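Local coordinates for organic hydroperoxide resistance protein (Deinococcus radiodurans, PDB 1USP) that probably reduces organic hydroperoxides with a reactive cysteine pair, as in other Ohr proteins of the OsmC/Ohr family, and so protects the cell from peroxide damage, at residues 59-64 against 118-123; 100-105 against 112-117. One frame throughout, in Å; residues are numbered along the deposited sequence.

In the fold
Both contacts draw on helix 107-120: contact 2 uses its middle, facing the end of strand 91-101 and the turn after it, while contact 1 uses its C-terminal end and the break before helix 122-127, facing helix 46-68. Contact 2 is buried and gathers an aromatic ring, leucines and a selenomethionine; contact 1 is partly buried and meets through small groups, next to the disulfide of Cys57 and Cys121. Their centres lie about 12 Å apart, and Leu62 of helix 46-68 bridges them, its CD2 lying 3.8 Å from Leu113 CB. A second protein chain touches residues of contact 1, whereas contact 2 is built within one chain.

Contact 1. Residues 59-64 against 118-123; sequences QGALGV and HEVCPY
Val120 sets one methyl, CG1, against two side chains of helix 46-68, meeting Ala61 CB at 4.0 Å and Val64 CG1 at 4.1 Å. Ala61 and Val64 stand three residues, nearly one turn, apart, and both direct CB toward the end of helix 107-120. In each valine CG1 is anti to the backbone N (chi1 168° in Val64 and 165° in Val120), a setting that turns the two CG1 methyls to each other, the branches slanting across. One residue on, Cys121 approaches Ala61 through its carbon: Cys121 CB is 4.2 Å from Ala61 CB, and SG is directed along helix 46-68, toward its N-terminal end, to Cys57, with which it forms a disulfide. Cys121 leaves the helical conformation after Val120 and serves as N-cap of helix 122-127, so the cysteine sits at a kink between two helices. An aromatic side chain of the other subunit packs on Val120, and a glycerol molecule lies near Ala61. The cysteine pair is consistent with the redox centre of Ohr peroxidases. The side chains that meet are apolar and small, so between these two segments van der Waals packing, next to the covalent S-S link, does the joining.

Contact 2. Residues 100-105 against 112-117; sequences GHFPGL and GLMHAA
Phe102 projects its ring from the end of strand 91-101 toward helix 107-120, where Leu113 and Met114, modelled as selenomethionine, receive it on a face and at an edge. From CB, which points at the helix, CG is set anti to the carbonyl carbon (chi1 -57°), and the ring extends toward the helix, with one face turned to Leu113 and its far edge to Met114. Along one side of the ring CD2 and then CE2 meet the methyl CD1 of Leu113, the closer being Phe102 CE2 at 3.8 Å. Leu113 CD1 lies over the face of the Phe102 ring, 4.2 Å from the centroid and 28° off the normal, a CH-pi contact. At the far end CE1 and CZ both reach Met114 SE, which is 3.9 Å from Phe102 CZ. The selenium lies in the ring plane, 88° off the normal, which makes this an edge-on Met-aromatic contact. Here the OsmC-like fold turns from sheet to helix: Phe102 opens a type II beta turn ending at Leu105, its O accepting the Leu105 N-H, and Gly104 takes up a positive phi within it. The chain then doubles back as helix 107-120, whose Met114 packs on the strand end at Gly100. Leu105, brought round by the turn, lays its CD1 against the same Leu113 methyl, and the two side chains cross at about a right angle with their CD1 atoms only 3.4 Å apart, a tight fit. Beyond the selenium, the bent Met114 chain carries CE to Gly100, 3.6 Å from its backbone N, and SE also rests on the glycine backbone. Gly100 is hydrogen-bonded through its backbone to Lys136 and Arg138. Leu62 of helix 46-68 also covers Phe102, while Ile79 of strand 78-88 touches Phe102 and Met114.

Contact 1. Residues 59-64 against 118-123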
loop_
_atom_site.group_PDB
_atom_site.type_symbol
_atom_site.label_atom_id
_atom_site.label_comp_id
_atom_site.label_asym_id
_atom_site.label_seq_id
_atom_site.Cartn_x
_atom_site.Cartn_y
_atom_site.Cartn_z
ATOM N N GLN A 59 7.852 4.967 -9.537
ATOM C CA GLN A 59 8.004 6.218 -10.267
ATOM C C GLN A 59 8.901 7.203 -9.517
ATOM O O GLN A 59 9.727 7.874 -10.137
ATOM C CB GLN A 59 6.639 6.856 -10.574
ATOM C CG GLN A 59 5.934 6.238 -11.772
ATOM C CD GLN A 59 6.544 6.663 -13.119
ATOM O OE1 GLN A 59 7.576 7.332 -13.154
ATOM N NE2 GLN A 59 5.900 6.269 -14.222
ATOM N N GLY A 60 8.751 7.283 -8.198
ATOM C CA GLY A 60 9.641 8.089 -7.369
ATOM C C GLY A 60 11.065 7.567 -7.435
ATOM O O GLY A 60 12.038 8.337 -7.554
ATOM N N ALA A 61 11.196 6.245 -7.392
ATOM C CA ALA A 61 12.510 5.604 -7.501
ATOM C C ALA A 61 13.171 5.884 -8.860
ATOM O O ALA A 61 14.390 6.051 -8.943
ATOM C CB ALA A 61 12.392 4.149 -7.272
ATOM N N LEU A 62 12.380 5.925 -9.924
ATOM C CA LEU A 62 12.914 6.302 -11.228
ATOM C C LEU A 62 13.423 7.732 -11.204
ATOM O O LEU A 62 14.410 8.047 -11.861
ATOM C CB LEU A 62 11.865 6.151 -12.319
ATOM C CG LEU A 62 11.588 4.692 -12.684
ATOM C CD1 LEU A 62 10.312 4.593 -13.480
ATOM C CD2 LEU A 62 12.768 4.106 -13.450
ATOM N N GLY A 63 12.739 8.588 -10.450
ATOM C CA GLY A 63 13.157 9.966 -10.252
ATOM C C GLY A 63 14.500 10.039 -9.561
ATOM O O GLY A 63 15.379 10.787 -9.986
ATOM N N VAL A 64 14.662 9.226 -8.517
ATOM C CA VAL A 64 15.897 9.157 -7.745
ATOM C C VAL A 64 17.041 8.656 -8.618
ATOM O O VAL A 64 18.141 9.194 -8.559
ATOM C CB VAL A 64 15.754 8.218 -6.518
ATOM C CG1 VAL A 64 17.116 7.916 -5.892
ATOM C CG2 VAL A 64 14.825 8.837 -5.480
ATOM N N HIS A 118 14.030 -0.989 -8.557
ATOM C CA HIS A 118 13.726 -2.074 -7.631
ATOM C C HIS A 118 14.671 -2.099 -6.428
ATOM O O HIS A 118 14.298 -2.526 -5.331
ATOM C CB HIS A 118 13.775 -3.426 -8.344
ATOM C CG HIS A 118 13.204 -4.553 -7.533
ATOM N ND1 HIS A 118 13.978 -5.570 -7.009
ATOM C CD2 HIS A 118 11.935 -4.815 -7.146
ATOM C CE1 HIS A 118 13.199 -6.420 -6.362
ATOM N NE2 HIS A 118 11.958 -5.981 -6.426
ATOM N N GLU A 119 15.898 -1.664 -6.666
ATOM C CA GLU A 119 16.916 -1.603 -5.644
ATOM C C GLU A 119 16.607 -0.470 -4.675
ATOM O O GLU A 119 16.866 -0.594 -3.496
ATOM C CB GLU A 119 18.297 -1.396 -6.282
ATOM C CG GLU A 119 19.395 -1.126 -5.264
ATOM C CD GLU A 119 20.483 -2.175 -5.243
ATOM O OE1 GLU A 119 20.168 -3.374 -5.370
ATOM O OE2 GLU A 119 21.666 -1.796 -5.066
ATOM N N VAL A 120 16.052 0.625 -5.188
ATOM C CA VAL A 120 15.832 1.841 -4.404
ATOM C C VAL A 120 14.467 1.888 -3.703
ATOM O O VAL A 120 14.356 2.354 -2.569
ATOM C CB VAL A 120 16.013 3.090 -5.307
ATOM C CG1 VAL A 120 15.438 4.336 -4.657
ATOM C CG2 VAL A 120 17.472 3.276 -5.621
ATOM N N CYS A 121 13.440 1.422 -4.398
ATOM C CA CYS A 121 12.060 1.559 -3.955
ATOM C C CYS A 121 11.865 0.977 -2.555
ATOM O O CYS A 121 12.172 -0.185 -2.356
ATOM C CB CYS A 121 11.162 0.825 -4.961
ATOM S SG CYS A 121 9.456 0.672 -4.462
ATOM N N PRO A 122 11.383 1.758 -1.580
ATOM C CA PRO A 122 11.120 1.212 -0.244
ATOM C C PRO A 122 10.057 0.110 -0.162
ATOM O O PRO A 122 10.153 -0.698 0.747
ATOM C CB PRO A 122 10.719 2.448 0.573
ATOM C CG PRO A 122 10.309 3.437 -0.396
ATOM C CD PRO A 122 11.157 3.214 -1.615
ATOM N N TYR A 123 9.086 0.071 -1.076
ATOM C CA TYR A 123 8.114 -1.029 -1.085
ATOM C C TYR A 123 8.855 -2.329 -1.424
ATOM O O TYR A 123 8.564 -3.382 -0.858
ATOM C CB TYR A 123 6.994 -0.803 -2.113
ATOM C CG TYR A 123 5.793 0.048 -1.713
ATOM C CD1 TYR A 123 5.949 1.328 -1.193
ATOM C CD2 TYR A 123 4.490 -0.405 -1.943
ATOM C CE1 TYR A 123 4.853 2.106 -0.876
ATOM C CE2 TYR A 123 3.390 0.387 -1.643
ATOM C CZ TYR A 123 3.582 1.632 -1.108
ATOM O OH TYR A 123 2.492 2.423 -0.804
#

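Contact 2. Residues 100-105 against 112-117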
loop_
_atom_site.group_PDB
_atom_site.type_symbol
_atom_site.label_atom_id
_atom_site.label_comp_id
_atom_site.label_asym_id
_atom_site.label_seq_id
_atom_site.Cartn_x
_atom_site.Cartn_y
_atom_site.Cartn_z
ATOM N N GLY A 100 6.930 -2.001 -16.576
ATOM C CA GLY A 100 7.246 -0.682 -17.072
ATOM C C GLY A 100 7.098 -0.548 -18.582
ATOM O O GLY A 100 7.255 -1.507 -19.329
ATOM N N HIS A 101 6.812 0.670 -19.016
ATOM C CA HIS A 101 6.809 1.042 -20.436
ATOM C C HIS A 101 7.459 2.408 -20.564
ATOM O O HIS A 101 7.026 3.362 -19.946
ATOM C CB HIS A 101 5.391 1.071 -21.009
ATOM C CG HIS A 101 5.343 1.416 -22.464
ATOM N ND1 HIS A 101 5.227 0.463 -23.454
ATOM C CD2 HIS A 101 5.436 2.610 -23.100
ATOM C CE1 HIS A 101 5.233 1.055 -24.636
ATOM N NE2 HIS A 101 5.366 2.357 -24.450
ATOM N N PHE A 102 8.499 2.489 -21.384
ATOM C CA PHE A 102 9.333 3.671 -21.494
ATOM C C PHE A 102 9.458 4.038 -22.984
ATOM O O PHE A 102 10.349 3.532 -23.679
ATOM C CB PHE A 102 10.720 3.393 -20.915
ATOM C CG PHE A 102 10.713 2.930 -19.482
ATOM C CD1 PHE A 102 10.544 1.580 -19.169
ATOM C CD2 PHE A 102 10.885 3.843 -18.452
ATOM C CE1 PHE A 102 10.541 1.152 -17.815
ATOM C CE2 PHE A 102 10.904 3.423 -17.121
ATOM C CZ PHE A 102 10.728 2.077 -16.806
ATOM N N PRO A 103 8.552 4.875 -23.484
ATOM C CA PRO A 103 8.572 5.247 -24.906
ATOM C C PRO A 103 9.936 5.772 -25.354
ATOM O O PRO A 103 10.507 6.642 -24.702
ATOM C CB PRO A 103 7.487 6.331 -25.002
ATOM C CG PRO A 103 6.565 6.043 -23.870
ATOM C CD PRO A 103 7.444 5.525 -22.758
ATOM N N GLY A 104 10.473 5.197 -26.427
ATOM C CA GLY A 104 11.729 5.663 -27.001
ATOM C C GLY A 104 13.006 5.086 -26.402
ATOM O O GLY A 104 14.100 5.456 -26.851
ATOM N N LEU A 105 12.892 4.198 -25.405
ATOM C CA LEU A 105 14.063 3.526 -24.836
ATOM C C LEU A 105 14.201 2.150 -25.432
ATOM O O LEU A 105 13.205 1.496 -25.728
ATOM C CB LEU A 105 13.948 3.357 -23.318
ATOM C CG LEU A 105 14.013 4.586 -22.426
ATOM C CD1 LEU A 105 14.185 4.109 -20.985
ATOM C CD2 LEU A 105 15.140 5.544 -22.811
ATOM N N GLY A 112 17.297 -2.088 -17.453
ATOM C CA GLY A 112 18.190 -1.385 -16.541
ATOM C C GLY A 112 17.470 -0.535 -15.507
ATOM O O GLY A 112 17.757 -0.603 -14.309
ATOM N N LEU A 113 16.527 0.268 -15.969
ATOM C CA LEU A 113 15.801 1.175 -15.086
ATOM C C LEU A 113 14.928 0.426 -14.080
ATOM O O LEU A 113 14.828 0.839 -12.948
ATOM C CB LEU A 113 14.898 2.082 -15.904
ATOM C CG LEU A 113 15.647 3.061 -16.793
ATOM C CD1 LEU A 113 14.670 3.799 -17.648
ATOM C CD2 LEU A 113 16.470 4.009 -15.933
HETATM N N MSE A 114 14.307 -0.665 -14.511
HETATM C CA MSE A 114 13.438 -1.448 -13.639
HETATM C C MSE A 114 14.244 -2.036 -12.492
HETATM O O MSE A 114 13.779 -2.090 -11.367
HETATM C CB MSE A 114 12.749 -2.582 -14.402
HETATM C CG MSE A 114 11.651 -2.162 -15.401
HETATM SE SE MSE A 114 10.197 -1.136 -14.624
HETATM C CE MSE A 114 9.180 -2.643 -13.865
ATOM N N HIS A 115 15.464 -2.487 -12.774
ATOM C CA HIS A 115 16.281 -3.082 -11.718
ATOM C C HIS A 115 16.790 -2.027 -10.746
ATOM O O HIS A 115 16.801 -2.237 -9.528
ATOM C CB HIS A 115 17.439 -3.873 -12.334
ATOM C CG HIS A 115 17.008 -5.151 -12.982
ATOM N ND1 HIS A 115 16.960 -6.344 -12.306
ATOM C CD2 HIS A 115 16.577 -5.415 -14.237
ATOM C CE1 HIS A 115 16.561 -7.298 -13.126
ATOM N NE2 HIS A 115 16.317 -6.761 -14.304
ATOM N N ALA A 116 17.184 -0.883 -11.292
ATOM C CA ALA A 116 17.638 0.254 -10.509
ATOM C C ALA A 116 16.562 0.775 -9.555
ATOM O O ALA A 116 16.824 1.037 -8.380
ATOM C CB ALA A 116 18.092 1.371 -11.453
ATOM N N ALA A 117 15.352 0.924 -10.072
ATOM C CA ALA A 117 14.216 1.325 -9.278
ATOM C C ALA A 117 13.909 0.291 -8.209
ATOM O O ALA A 117 13.589 0.652 -7.090
ATOM C CB ALA A 117 13.017 1.527 -10.159
#